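Local structure of actibind (Aspergillus niger, 3D3Z) at residues L30-F35 against D145-L150; Y90-W95 against S106-E111; A180-Y185 against L199-N204. The protein cleaves RNA as a T2-family ribonuclease, probably with little base specificity and a preference for adenylic acid. One frame throughout, in Å; residues are numbered along the deposited sequence. Where two conformers were deposited one is given.

Contact 1: residues L30-F35 against D145-L150. With D3Z (1-(5-deoxy-beta-L-xylofuranosyl)pyrimidine-2,4(1H,3H)-dione), chain E.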
loop_
_atom_site.group_PDB
_atom_site.type_symbol
_atom_site.label_atom_id
_atom_site.label_comp_id
_atom_site.label_asym_id
_atom_site.label_seq_id
_atom_site.Cartn_x
_atom_site.Cartn_y
_atom_site.Cartn_z
ATOM N N LEU A 30 -0.548 9.006 2.821
ATOM C CA LEU A 30 -1.044 7.677 2.488
ATOM C C LEU A 30 0.116 6.852 1.954
ATOM O O LEU A 30 0.696 7.200 0.963
ATOM C CB LEU A 30 -2.164 7.737 1.426
ATOM C CG LEU A 30 -3.592 8.043 1.880
ATOM C CD1 LEU A 30 -4.172 6.807 2.568
ATOM C CD2 LEU A 30 -3.690 9.177 2.763
ATOM N N LEU A 31 0.381 5.726 2.607
ATOM C CA LEU A 31 1.503 4.849 2.281
ATOM C C LEU A 31 1.014 3.602 1.592
ATOM O O LEU A 31 0.309 2.819 2.194
ATOM C CB LEU A 31 2.285 4.462 3.555
ATOM C CG LEU A 31 3.115 5.526 4.275
ATOM C CD1 LEU A 31 2.326 6.792 4.774
ATOM C CD2 LEU A 31 3.789 4.832 5.435
ATOM N N GLN A 32 1.408 3.432 0.339
ATOM C CA GLN A 32 1.219 2.164 -0.354
ATOM C C GLN A 32 2.467 1.320 -0.076
ATOM O O GLN A 32 3.566 1.625 -0.512
ATOM C CB GLN A 32 0.985 2.324 -1.846
ATOM C CG GLN A 32 0.240 1.131 -2.511
ATOM C CD GLN A 32 1.046 -0.167 -2.586
ATOM O OE1 GLN A 32 1.988 -0.302 -3.386
ATOM N NE2 GLN A 32 0.582 -1.202 -1.841
ATOM N N THR A 33 2.261 0.239 0.674
ATOM C CA THR A 33 3.393 -0.568 1.179
ATOM C C THR A 33 3.441 -1.921 0.464
ATOM O O THR A 33 2.401 -2.476 0.082
ATOM C CB THR A 33 3.309 -0.752 2.690
ATOM O OG1 THR A 33 2.101 -1.441 3.019
ATOM C CG2 THR A 33 3.303 0.599 3.344
ATOM N N GLN A 34 4.659 -2.423 0.252
ATOM C CA GLN A 34 4.888 -3.651 -0.467
ATOM C C GLN A 34 5.896 -4.601 0.214
ATOM O O GLN A 34 6.736 -4.178 0.992
ATOM C CB GLN A 34 5.392 -3.300 -1.870
ATOM C CG GLN A 34 4.468 -2.425 -2.663
ATOM C CD GLN A 34 4.985 -2.123 -4.053
ATOM O OE1 GLN A 34 5.948 -2.767 -4.530
ATOM N NE2 GLN A 34 4.280 -1.237 -4.761
ATOM N N PHE A 35 5.821 -5.888 -0.116
ATOM C CA PHE A 35 6.753 -6.890 0.371
ATOM C C PHE A 35 7.530 -7.559 -0.747
ATOM O O PHE A 35 6.993 -7.738 -1.806
ATOM C CB PHE A 35 5.957 -8.048 0.955
ATOM C CG PHE A 35 5.468 -7.809 2.324
ATOM C CD1 PHE A 35 6.314 -7.310 3.285
ATOM C CD2 PHE A 35 4.171 -8.157 2.686
ATOM C CE1 PHE A 35 5.881 -7.150 4.559
ATOM C CE2 PHE A 35 3.746 -7.982 3.975
ATOM C CZ PHE A 35 4.597 -7.481 4.903
ATOM N N ASP A 145 -5.555 -0.822 -7.091
ATOM C CA ASP A 145 -5.405 0.149 -8.176
ATOM C C ASP A 145 -4.072 0.926 -8.062
ATOM O O ASP A 145 -3.377 1.120 -9.051
ATOM C CB ASP A 145 -6.577 1.148 -8.203
ATOM C CG ASP A 145 -7.885 0.524 -8.668
ATOM O OD1 ASP A 145 -7.877 -0.568 -9.255
ATOM O OD2 ASP A 145 -8.905 1.188 -8.480
ATOM N N LEU A 146 -3.748 1.357 -6.859
ATOM C CA LEU A 146 -2.503 2.122 -6.613
ATOM C C LEU A 146 -1.264 1.231 -6.751
ATOM O O LEU A 146 -0.291 1.586 -7.429
ATOM C CB LEU A 146 -2.574 2.734 -5.241
ATOM C CG LEU A 146 -1.554 3.815 -4.946
ATOM C CD1 LEU A 146 -1.690 5.019 -5.900
ATOM C CD2 LEU A 146 -1.769 4.225 -3.494
ATOM N N PHE A 147 -1.326 0.057 -6.150
ATOM C CA PHE A 147 -0.240 -0.936 -6.316
ATOM C C PHE A 147 0.106 -1.184 -7.771
ATOM O O PHE A 147 1.301 -1.252 -8.142
ATOM C CB PHE A 147 -0.653 -2.233 -5.655
ATOM C CG PHE A 147 0.302 -3.374 -5.871
ATOM C CD1 PHE A 147 1.496 -3.446 -5.192
ATOM C CD2 PHE A 147 -0.041 -4.406 -6.678
ATOM C CE1 PHE A 147 2.345 -4.513 -5.353
ATOM C CE2 PHE A 147 0.795 -5.505 -6.876
ATOM C CZ PHE A 147 2.037 -5.554 -6.194
ATOM N N LYS A 148 -0.918 -1.323 -8.625
ATOM C CA LYS A 148 -0.666 -1.545 -10.059
ATOM C C LYS A 148 0.200 -0.453 -10.683
ATOM O O LYS A 148 0.871 -0.684 -11.679
ATOM C CB LYS A 148 -1.964 -1.686 -10.848
ATOM C CG LYS A 148 -2.663 -3.001 -10.606
ATOM C CD LYS A 148 -4.044 -2.946 -11.133
ATOM C CE LYS A 148 -4.607 -4.292 -11.219
ATOM N NZ LYS A 148 -5.880 -4.284 -11.982
ATOM N N THR A 149 0.202 0.724 -10.108
ATOM C CA THR A 149 0.965 1.802 -10.711
ATOM C C THR A 149 2.422 1.822 -10.201
ATOM O O THR A 149 3.201 2.696 -10.591
ATOM C CB THR A 149 0.320 3.187 -10.435
ATOM O OG1 THR A 149 0.379 3.481 -9.046
ATOM C CG2 THR A 149 -1.161 3.273 -10.933
ATOM N N LEU A 150 2.764 0.908 -9.291
ATOM C CA LEU A 150 4.034 0.962 -8.537
ATOM C C LEU A 150 4.759 -0.356 -8.671
ATOM O O LEU A 150 4.919 -1.061 -7.681
ATOM C CB LEU A 150 3.716 1.238 -7.057
ATOM C CG LEU A 150 3.162 2.617 -6.762
ATOM C CD1 LEU A 150 2.575 2.679 -5.368
ATOM C CD2 LEU A 150 4.253 3.668 -6.942
HETATM N N1 D3Z E . 2.714 -10.644 7.292
HETATM C C2 D3Z E . 1.654 -11.452 6.836
HETATM N N3 D3Z E . 1.612 -11.817 5.558
HETATM C C4 D3Z E . 2.541 -11.430 4.683
HETATM C C5 D3Z E . 3.573 -10.642 5.120
HETATM C C6 D3Z E . 3.654 -10.248 6.449
HETATM O O2 D3Z E . 0.752 -11.841 7.606
HETATM O O4 D3Z E . 2.520 -11.771 3.482
HETATM C "C1'" D3Z E . 2.780 -10.221 8.668
HETATM C "C2'" D3Z E . 1.354 -10.257 9.176
HETATM O "O2'" D3Z E . 1.206 -11.310 10.145
HETATM C "C3'" D3Z E . 1.060 -8.859 9.691
HETATM C "C4'" D3Z E . 2.328 -8.045 9.506
HETATM O "O3'" D3Z E . 0.013 -8.261 8.946
HETATM O "O4'" D3Z E . 3.245 -8.862 8.752
HETATM C "C5'" D3Z E . 1.996 -6.734 8.804
HETATM O O HOH W 1 5.273 -4.025 -7.198
#
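Gln34 reaches from strand 29-35 to the C-terminal end of helix 134-147, and its amide nitrogen makes the polar join between them. NE2 donates to Leu150 O over 3.0 Å in an almost straight bond (170°), landing on a lone pair in the carbonyl plane. Its other proton goes to OE1 of Gln32, 2.8 Å from NE2, and both acceptors lie close to the plane of the Gln34 amide. Beyond CG the Gln34 chain runs extended, whereas Gln32 bends at chi2 (-69°), which helps point its carbonyl OE1 almost straight at Gln34 NE2.

The tight part surrounds these two amides. Gln32 CB packs 3.7 Å from Leu146 CD2, and Leu150 CD1 comes within 3.6 Å of Gln32 OE1. The Phe147 ring stands steeply to both amides, at 82° to that of Gln32, with Gln32 OE1 at the ring's edge, 3.7 Å from CD1. Helix 85-94 lies against the same ring through Tyr90 and Tyr94.

The chain turns from Phe147 to Leu150 in a type I turn, and the loose side is its middle, Lys148 and Thr149, which are exposed and do not touch the strand; Thr149 instead folds OG1 back onto Leu146 O, 2.6 Å away. A water lies 3.0 Å from both Gln34 OE1 and Leu150 O and can donate to either, though other acceptors compete for its protons.

This is the helix-on-sheet core of the T2 ribonuclease fold, and the strand ends at Phe35, which lines the nucleoside pocket and stacks on His51. Within that core the buried amides are well matched: Ser152 OG bonds Gln34 OE1, Gly52 O receives Gln32 NE2, and Gln34 NE2 spends both its protons. Such a network should fix the rotation of both glutamines and tie the turn to the sheet by directed bonds as well as apolar packing.

Contact 2: residues Y90-W95 against S106-E111. With D3Z (1-(5-deoxy-beta-L-xylofuranosyl)pyrimidine-2,4(1H,3H)-dione), chain E; PO4 (phosphate ion), chain D; EDO (1,2-ethanediol), chain F.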
loop_
_atom_site.group_PDB
_atom_site.type_symbol
_atom_site.label_atom_id
_atom_site.label_comp_id
_atom_site.label_asym_id
_atom_site.label_seq_id
_atom_site.Cartn_x
_atom_site.Cartn_y
_atom_site.Cartn_z
ATOM N N TYR A 90 -7.228 -11.669 -7.759
ATOM C CA TYR A 90 -6.051 -10.847 -7.787
ATOM C C TYR A 90 -5.403 -10.718 -6.366
ATOM O O TYR A 90 -4.171 -10.780 -6.233
ATOM C CB TYR A 90 -6.348 -9.474 -8.398
ATOM C CG TYR A 90 -5.131 -8.576 -8.552
ATOM C CD1 TYR A 90 -4.503 -8.427 -9.781
ATOM C CD2 TYR A 90 -4.652 -7.813 -7.475
ATOM C CE1 TYR A 90 -3.380 -7.615 -9.923
ATOM C CE2 TYR A 90 -3.504 -7.011 -7.596
ATOM C CZ TYR A 90 -2.896 -6.917 -8.832
ATOM O OH TYR A 90 -1.808 -6.119 -9.003
ATOM N N MET A 91 -6.199 -10.519 -5.317
ATOM C CA MET A 91 -5.640 -10.466 -3.995
ATOM C C MET A 91 -4.948 -11.747 -3.528
ATOM O O MET A 91 -3.905 -11.706 -2.799
ATOM C CB MET A 91 -6.690 -10.030 -2.986
ATOM C CG MET A 91 -7.158 -8.584 -3.177
ATOM S SD MET A 91 -8.614 -8.213 -2.196
ATOM C CE MET A 91 -8.196 -8.861 -0.546
ATOM N N LYS A 92 -5.522 -12.893 -3.891
ATOM C CA LYS A 92 -4.865 -14.154 -3.637
ATOM C C LYS A 92 -3.466 -14.257 -4.265
ATOM O O LYS A 92 -2.547 -14.815 -3.662
ATOM C CB LYS A 92 -5.740 -15.289 -4.146
ATOM C CG LYS A 92 -6.951 -15.523 -3.279
ATOM C CD LYS A 92 -7.866 -16.570 -3.913
ATOM C CE LYS A 92 -9.184 -16.814 -3.153
ATOM N NZ LYS A 92 -10.328 -17.366 -3.991
ATOM N N GLU A 93 -3.307 -13.673 -5.451
ATOM C CA GLU A 93 -2.056 -13.691 -6.196
ATOM C C GLU A 93 -1.033 -12.626 -5.716
ATOM O O GLU A 93 0.125 -12.954 -5.454
ATOM C CB GLU A 93 -2.352 -13.532 -7.699
ATOM C CG GLU A 93 -1.116 -13.372 -8.549
ATOM C CD GLU A 93 -0.131 -14.552 -8.480
ATOM O OE1 GLU A 93 -0.468 -15.604 -7.960
ATOM O OE2 GLU A 93 0.992 -14.373 -8.905
ATOM N N TYR A 94 -1.523 -11.399 -5.531
ATOM C CA TYR A 94 -0.695 -10.219 -5.326
ATOM C C TYR A 94 -0.777 -9.615 -3.929
ATOM O O TYR A 94 0.038 -8.789 -3.622
ATOM C CB TYR A 94 -0.934 -9.156 -6.415
ATOM C CG TYR A 94 -0.466 -9.518 -7.819
ATOM C CD1 TYR A 94 0.854 -9.357 -8.200
ATOM C CD2 TYR A 94 -1.369 -9.928 -8.793
ATOM C CE1 TYR A 94 1.260 -9.672 -9.489
ATOM C CE2 TYR A 94 -0.955 -10.281 -10.059
ATOM C CZ TYR A 94 0.357 -10.138 -10.404
ATOM O OH TYR A 94 0.789 -10.480 -11.668
ATOM N N TRP A 95 -1.708 -10.082 -3.097
ATOM C CA TRP A 95 -1.793 -9.689 -1.699
ATOM C C TRP A 95 -1.778 -10.948 -0.789
ATOM O O TRP A 95 -2.489 -11.055 0.225
ATOM C CB TRP A 95 -3.027 -8.854 -1.502
ATOM C CG TRP A 95 -3.017 -8.001 -0.310
ATOM C CD1 TRP A 95 -2.287 -8.162 0.832
ATOM C CD2 TRP A 95 -3.817 -6.831 -0.113
ATOM N NE1 TRP A 95 -2.554 -7.164 1.722
ATOM C CE2 TRP A 95 -3.505 -6.340 1.181
ATOM C CE3 TRP A 95 -4.789 -6.157 -0.903
ATOM C CZ2 TRP A 95 -4.093 -5.161 1.695
ATOM C CZ3 TRP A 95 -5.364 -4.969 -0.391
ATOM C CH2 TRP A 95 -5.055 -4.539 0.912
ATOM N N SER A 106 -7.032 -13.629 7.443
ATOM C CA SER A 106 -6.573 -12.962 8.678
ATOM C C SER A 106 -5.758 -11.723 8.345
ATOM O O SER A 106 -5.903 -10.706 8.996
ATOM C CB SER A 106 -5.768 -13.879 9.643
ATOM O OG SER A 106 -4.901 -14.780 8.951
ATOM N N PHE A 107 -4.933 -11.813 7.314
ATOM C CA PHE A 107 -4.054 -10.705 6.888
ATOM C C PHE A 107 -4.899 -9.541 6.366
ATOM O O PHE A 107 -4.669 -8.362 6.721
ATOM C CB PHE A 107 -3.097 -11.217 5.784
ATOM C CG PHE A 107 -2.055 -10.219 5.304
ATOM C CD1 PHE A 107 -1.599 -9.200 6.065
ATOM C CD2 PHE A 107 -1.511 -10.366 4.059
ATOM C CE1 PHE A 107 -0.632 -8.301 5.584
ATOM C CE2 PHE A 107 -0.530 -9.502 3.566
ATOM C CZ PHE A 107 -0.123 -8.467 4.304
ATOM N N TRP A 108 -5.858 -9.853 5.495
ATOM C CA TRP A 108 -6.770 -8.817 4.949
ATOM C C TRP A 108 -7.640 -8.161 6.032
ATOM O O TRP A 108 -7.813 -6.931 6.088
ATOM C CB TRP A 108 -7.600 -9.401 3.809
ATOM C CG TRP A 108 -6.820 -10.000 2.726
ATOM C CD1 TRP A 108 -5.551 -9.624 2.301
ATOM C CD2 TRP A 108 -7.251 -11.025 1.817
ATOM N NE1 TRP A 108 -5.168 -10.398 1.221
ATOM C CE2 TRP A 108 -6.197 -11.241 0.894
ATOM C CE3 TRP A 108 -8.436 -11.773 1.687
ATOM C CZ2 TRP A 108 -6.269 -12.181 -0.084
ATOM C CZ3 TRP A 108 -8.507 -12.734 0.687
ATOM C CH2 TRP A 108 -7.437 -12.912 -0.198
ATOM N N GLU A 109 -8.157 -9.000 6.941
ATOM C CA GLU A 109 -8.803 -8.470 8.165
ATOM C C GLU A 109 -7.900 -7.491 8.856
ATOM O O GLU A 109 -8.297 -6.370 9.219
ATOM C CB GLU A 109 -9.155 -9.590 9.135
ATOM C CG GLU A 109 -10.327 -10.465 8.694
ATOM C CD GLU A 109 -10.458 -11.722 9.544
ATOM O OE1 GLU A 109 -9.867 -11.704 10.628
ATOM O OE2 GLU A 109 -11.120 -12.704 9.112
ATOM N N HIS A 110 -6.669 -7.911 9.108
ATOM C CA HIS A 110 -5.692 -7.039 9.804
ATOM C C HIS A 110 -5.510 -5.688 9.132
ATOM O O HIS A 110 -5.583 -4.623 9.764
ATOM C CB HIS A 110 -4.341 -7.763 9.968
ATOM C CG HIS A 110 -3.267 -6.899 10.554
ATOM N ND1 HIS A 110 -3.242 -6.550 11.883
ATOM C CD2 HIS A 110 -2.199 -6.290 9.983
ATOM C CE1 HIS A 110 -2.225 -5.740 12.108
ATOM N NE2 HIS A 110 -1.552 -5.593 10.979
ATOM N N GLU A 111 -5.268 -5.708 7.825
ATOM C CA GLU A 111 -5.072 -4.465 7.128
ATOM C C GLU A 111 -6.289 -3.519 7.151
ATOM O O GLU A 111 -6.135 -2.326 7.429
ATOM C CB GLU A 111 -4.605 -4.715 5.714
ATOM C CG GLU A 111 -3.128 -5.293 5.697
ATOM C CD GLU A 111 -2.092 -4.404 6.377
ATOM O OE1 GLU A 111 -2.156 -3.190 6.119
ATOM O OE2 GLU A 111 -1.222 -4.913 7.142
HETATM N N1 D3Z E . 2.714 -10.644 7.292
HETATM C C2 D3Z E . 1.654 -11.452 6.836
HETATM N N3 D3Z E . 1.612 -11.817 5.558
HETATM C C4 D3Z E . 2.541 -11.430 4.683
HETATM C C5 D3Z E . 3.573 -10.642 5.120
HETATM C C6 D3Z E . 3.654 -10.248 6.449
HETATM O O2 D3Z E . 0.752 -11.841 7.606
HETATM O O4 D3Z E . 2.520 -11.771 3.482
HETATM C "C1'" D3Z E . 2.780 -10.221 8.668
HETATM C "C2'" D3Z E . 1.354 -10.257 9.176
HETATM O "O2'" D3Z E . 1.206 -11.310 10.145
HETATM C "C3'" D3Z E . 1.060 -8.859 9.691
HETATM C "C4'" D3Z E . 2.328 -8.045 9.506
HETATM O "O3'" D3Z E . 0.013 -8.261 8.946
HETATM O "O4'" D3Z E . 3.245 -8.862 8.752
HETATM C "C5'" D3Z E . 1.996 -6.734 8.804
HETATM P P PO4 D . 1.014 -3.317 9.485
HETATM O O1 PO4 D . 0.837 -2.023 10.295
HETATM O O2 PO4 D . 2.460 -3.353 9.079
HETATM O O3 PO4 D . 0.043 -3.321 8.324
HETATM O O4 PO4 D . 0.592 -4.376 10.469
HETATM C C1 EDO F . 0.998 -17.951 -4.102
HETATM O O1 EDO F . 2.189 -17.639 -3.352
HETATM C C2 EDO F . 0.127 -16.696 -4.172
HETATM O O2 EDO F . 0.879 -15.531 -4.554
#
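Trp95, Phe107 and Trp108 form an aromatic cluster where the end of helix 85-94 meets helix 104-116, and Met91 adds a Met-aromatic contact. A bend at chi3 (48°) turns the Met91 methyl back over the indole of Trp108. There CE sits over the face, 3.3 Å from CD2, while SD stands farther off, 5.0 Å above the six-membered ring's centroid.

Trp108 NE1 donates a somewhat bent bond of 2.9 Å to Trp95 O, the carbonyl of the first residue to leave helical geometry. The same indole edge addresses the face of Trp95, the five-membered rings 4.6 Å apart and their planes at 70°.

Trp95 throws its ring away from the backbone N (chi1 -159°), and one edge of it then meets the face of Phe107 in an offset T-shaped pair, with CD1 3.5 Å from Phe107 CE2. Phe140 and Val143 of helix 134-147 also pack on Trp95, closing it into the core.

Phe107 carries the cluster to the active site: the uracil base of the bound nucleoside lies over its face, with N3 above the ring centre. One helical turn on come Glu111, a predicted active-site residue that takes a hydrogen bond from Trp54 NE1, and His110, whose NE2 makes a very short 2.5 Å bond to O4 of a phosphate ion that probably came from the crystallisation liquor.

Contact 3: residues A180-Y185 against L199-N204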
loop_
_atom_site.group_PDB
_atom_site.type_symbol
_atom_site.label_atom_id
_atom_site.label_comp_id
_atom_site.label_asym_id
_atom_site.label_seq_id
_atom_site.Cartn_x
_atom_site.Cartn_y
_atom_site.Cartn_z
ATOM N N ALA A 180 12.157 6.832 -9.527
ATOM C CA ALA A 180 11.853 7.046 -10.948
ATOM C C ALA A 180 10.398 6.738 -11.341
ATOM O O ALA A 180 9.907 7.244 -12.354
ATOM C CB ALA A 180 12.771 6.192 -11.790
ATOM N N ILE A 181 9.734 5.872 -10.569
ATOM C CA ILE A 181 8.298 5.603 -10.760
ATOM C C ILE A 181 7.416 6.314 -9.723
ATOM O O ILE A 181 6.206 6.023 -9.611
ATOM C CB ILE A 181 7.997 4.102 -10.795
ATOM C CG1 ILE A 181 8.311 3.436 -9.445
ATOM C CG2 ILE A 181 8.687 3.427 -11.964
ATOM C CD1 ILE A 181 7.822 1.999 -9.382
ATOM N N HIS A 182 8.000 7.257 -8.981
ATOM C CA HIS A 182 7.326 7.941 -7.890
ATOM C C HIS A 182 7.705 9.425 -7.888
ATOM O O HIS A 182 7.860 10.055 -6.817
ATOM C CB HIS A 182 7.668 7.266 -6.561
ATOM C CG HIS A 182 6.802 7.675 -5.399
ATOM N ND1 HIS A 182 5.429 7.489 -5.381
ATOM C CD2 HIS A 182 7.122 8.186 -4.188
ATOM C CE1 HIS A 182 4.945 7.920 -4.225
ATOM N NE2 HIS A 182 5.951 8.332 -3.477
ATOM N N ASP A 183 7.843 9.980 -9.090
ATOM C CA ASP A 183 8.041 11.416 -9.276
ATOM C C ASP A 183 9.334 11.954 -8.651
ATOM O O ASP A 183 9.384 13.108 -8.218
ATOM C CB ASP A 183 6.840 12.178 -8.699
ATOM C CG ASP A 183 6.615 13.507 -9.384
ATOM O OD1 ASP A 183 6.653 13.524 -10.627
ATOM O OD2 ASP A 183 6.380 14.522 -8.689
ATOM N N GLY A 184 10.364 11.121 -8.587
ATOM C CA GLY A 184 11.621 11.484 -7.933
ATOM C C GLY A 184 11.662 11.419 -6.416
ATOM O O GLY A 184 12.687 11.735 -5.808
ATOM N N TYR A 185 10.561 11.003 -5.791
ATOM C CA TYR A 185 10.548 10.710 -4.366
ATOM C C TYR A 185 10.788 9.227 -4.140
ATOM O O TYR A 185 10.008 8.386 -4.598
ATOM C CB TYR A 185 9.226 11.085 -3.749
ATOM C CG TYR A 185 8.989 12.553 -3.709
ATOM C CD1 TYR A 185 9.584 13.342 -2.736
ATOM C CD2 TYR A 185 8.161 13.169 -4.640
ATOM C CE1 TYR A 185 9.345 14.736 -2.667
ATOM C CE2 TYR A 185 7.933 14.561 -4.597
ATOM C CZ TYR A 185 8.530 15.334 -3.602
ATOM O OH TYR A 185 8.318 16.697 -3.548
ATOM N N LEU A 199 8.900 -1.969 1.071
ATOM C CA LEU A 199 8.857 -0.642 0.441
ATOM C C LEU A 199 7.594 0.106 0.908
ATOM O O LEU A 199 6.479 -0.495 1.024
ATOM C CB LEU A 199 8.902 -0.754 -1.081
ATOM C CG LEU A 199 10.117 -1.371 -1.794
ATOM C CD1 LEU A 199 9.877 -1.486 -3.285
ATOM C CD2 LEU A 199 11.411 -0.558 -1.510
ATOM N N TYR A 200 7.767 1.379 1.303
ATOM C CA TYR A 200 6.626 2.308 1.541
ATOM C C TYR A 200 6.712 3.505 0.593
ATOM O O TYR A 200 7.609 4.353 0.704
ATOM C CB TYR A 200 6.529 2.879 2.949
ATOM C CG TYR A 200 6.775 2.018 4.167
ATOM C CD1 TYR A 200 6.690 0.607 4.152
ATOM C CD2 TYR A 200 7.071 2.630 5.387
ATOM C CE1 TYR A 200 6.913 -0.127 5.303
ATOM C CE2 TYR A 200 7.292 1.898 6.533
ATOM C CZ TYR A 200 7.202 0.526 6.503
ATOM O OH TYR A 200 7.417 -0.179 7.678
ATOM N N TYR A 201 5.766 3.574 -0.339
ATOM C CA TYR A 201 5.619 4.732 -1.227
ATOM C C TYR A 201 4.613 5.701 -0.625
ATOM O O TYR A 201 3.454 5.345 -0.421
ATOM C CB TYR A 201 5.175 4.278 -2.606
ATOM C CG TYR A 201 6.100 3.383 -3.396
ATOM C CD1 TYR A 201 7.017 3.926 -4.317
ATOM C CD2 TYR A 201 6.013 1.998 -3.323
ATOM C CE1 TYR A 201 7.807 3.108 -5.102
ATOM C CE2 TYR A 201 6.819 1.198 -4.093
ATOM C CZ TYR A 201 7.739 1.760 -4.949
ATOM O OH TYR A 201 8.537 0.987 -5.742
ATOM N N TYR A 202 5.067 6.931 -0.344
ATOM C CA TYR A 202 4.260 7.961 0.306
ATOM C C TYR A 202 3.561 8.842 -0.726
ATOM O O TYR A 202 4.079 9.088 -1.839
ATOM C CB TYR A 202 5.100 8.848 1.234
ATOM C CG TYR A 202 5.680 8.140 2.452
ATOM C CD1 TYR A 202 5.228 8.415 3.720
ATOM C CD2 TYR A 202 6.714 7.205 2.321
ATOM C CE1 TYR A 202 5.762 7.748 4.851
ATOM C CE2 TYR A 202 7.267 6.545 3.451
ATOM C CZ TYR A 202 6.796 6.841 4.692
ATOM O OH TYR A 202 7.333 6.192 5.785
ATOM N N PHE A 203 2.357 9.264 -0.354
ATOM C CA PHE A 203 1.478 10.077 -1.207
ATOM C C PHE A 203 0.714 11.073 -0.358
ATOM O O PHE A 203 0.354 10.835 0.812
ATOM C CB PHE A 203 0.419 9.209 -1.893
ATOM C CG PHE A 203 0.947 8.320 -2.940
ATOM C CD1 PHE A 203 1.108 8.786 -4.224
ATOM C CD2 PHE A 203 1.266 6.998 -2.642
ATOM C CE1 PHE A 203 1.566 7.970 -5.187
ATOM C CE2 PHE A 203 1.738 6.191 -3.606
ATOM C CZ PHE A 203 1.877 6.667 -4.875
ATOM N N ASN A 204 0.428 12.210 -0.959
ATOM C CA ASN A 204 -0.652 13.039 -0.457
ATOM C C ASN A 204 -1.796 12.941 -1.487
ATOM O O ASN A 204 -1.578 12.529 -2.639
ATOM C CB ASN A 204 -0.216 14.487 -0.217
ATOM C CG ASN A 204 0.940 14.631 0.827
ATOM O OD1 ASN A 204 0.927 14.062 1.920
ATOM N ND2 ASN A 204 1.911 15.425 0.470
#
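A chi1 of -167° swings the His182 imidazole away from its backbone N and into the bay between Tyr201 and Phe203, two strand residues whose rings both lean back beside their own backbone N. The result is an aromatic cluster joining the type I' turn His182-Tyr185 to strand 195-206 of the antiparallel sheet.

Both pairs are edge-to-face, but the imidazole changes roles. Its face receives the edge of Tyr201, with CD1 3.9 Å from His182 CG and the planes 70° apart, and Tyr201 CB lies over the same ring. Toward Phe203 it presents an edge instead: His182 CE1 stands 3.4 Å from CZ, over the phenyl face, the two planes nearly perpendicular at 86°. In the residue between, Tyr202, the carbonyl oxygen lies near the edge of the imidazole; a bond from NE2 is at best weak and the oxygen's position is not secure.

Ala216 of strand 213-216 also touches His182, while Ile181 packs against Ala155 of helix 152-158. The loop thereby touches both the sheet and helix 152-158. At that helix side the Tyr201 hydroxyl bonds Ser152 OG, and Ile181 CD1 rests 3.8 Å from Tyr201 OH.

In the fold
From the N terminus, strand 29-35 opens the longest loop, which contact 1 closes when the end of helix 134-147 returns to the sheet. Contact 2 is nested inside it, a short closure between helices 85-94 and 104-116. Contact 3 follows in series, enclosing strand 188-192 and its hairpin turn into 195-206. Contacts 1 and 3 share the sheet: strands 29-35 and 195-206 are antiparallel neighbours, bonded at Leu30 with Phe203 and Gln32 with Tyr201. Contacts 1 and 2 meet where Phe147 touches Tyr90, and again at the nucleoside pocket through Phe35 and Phe107. Contacts 2 and 3 lie about 22 Å apart between centres, without touching.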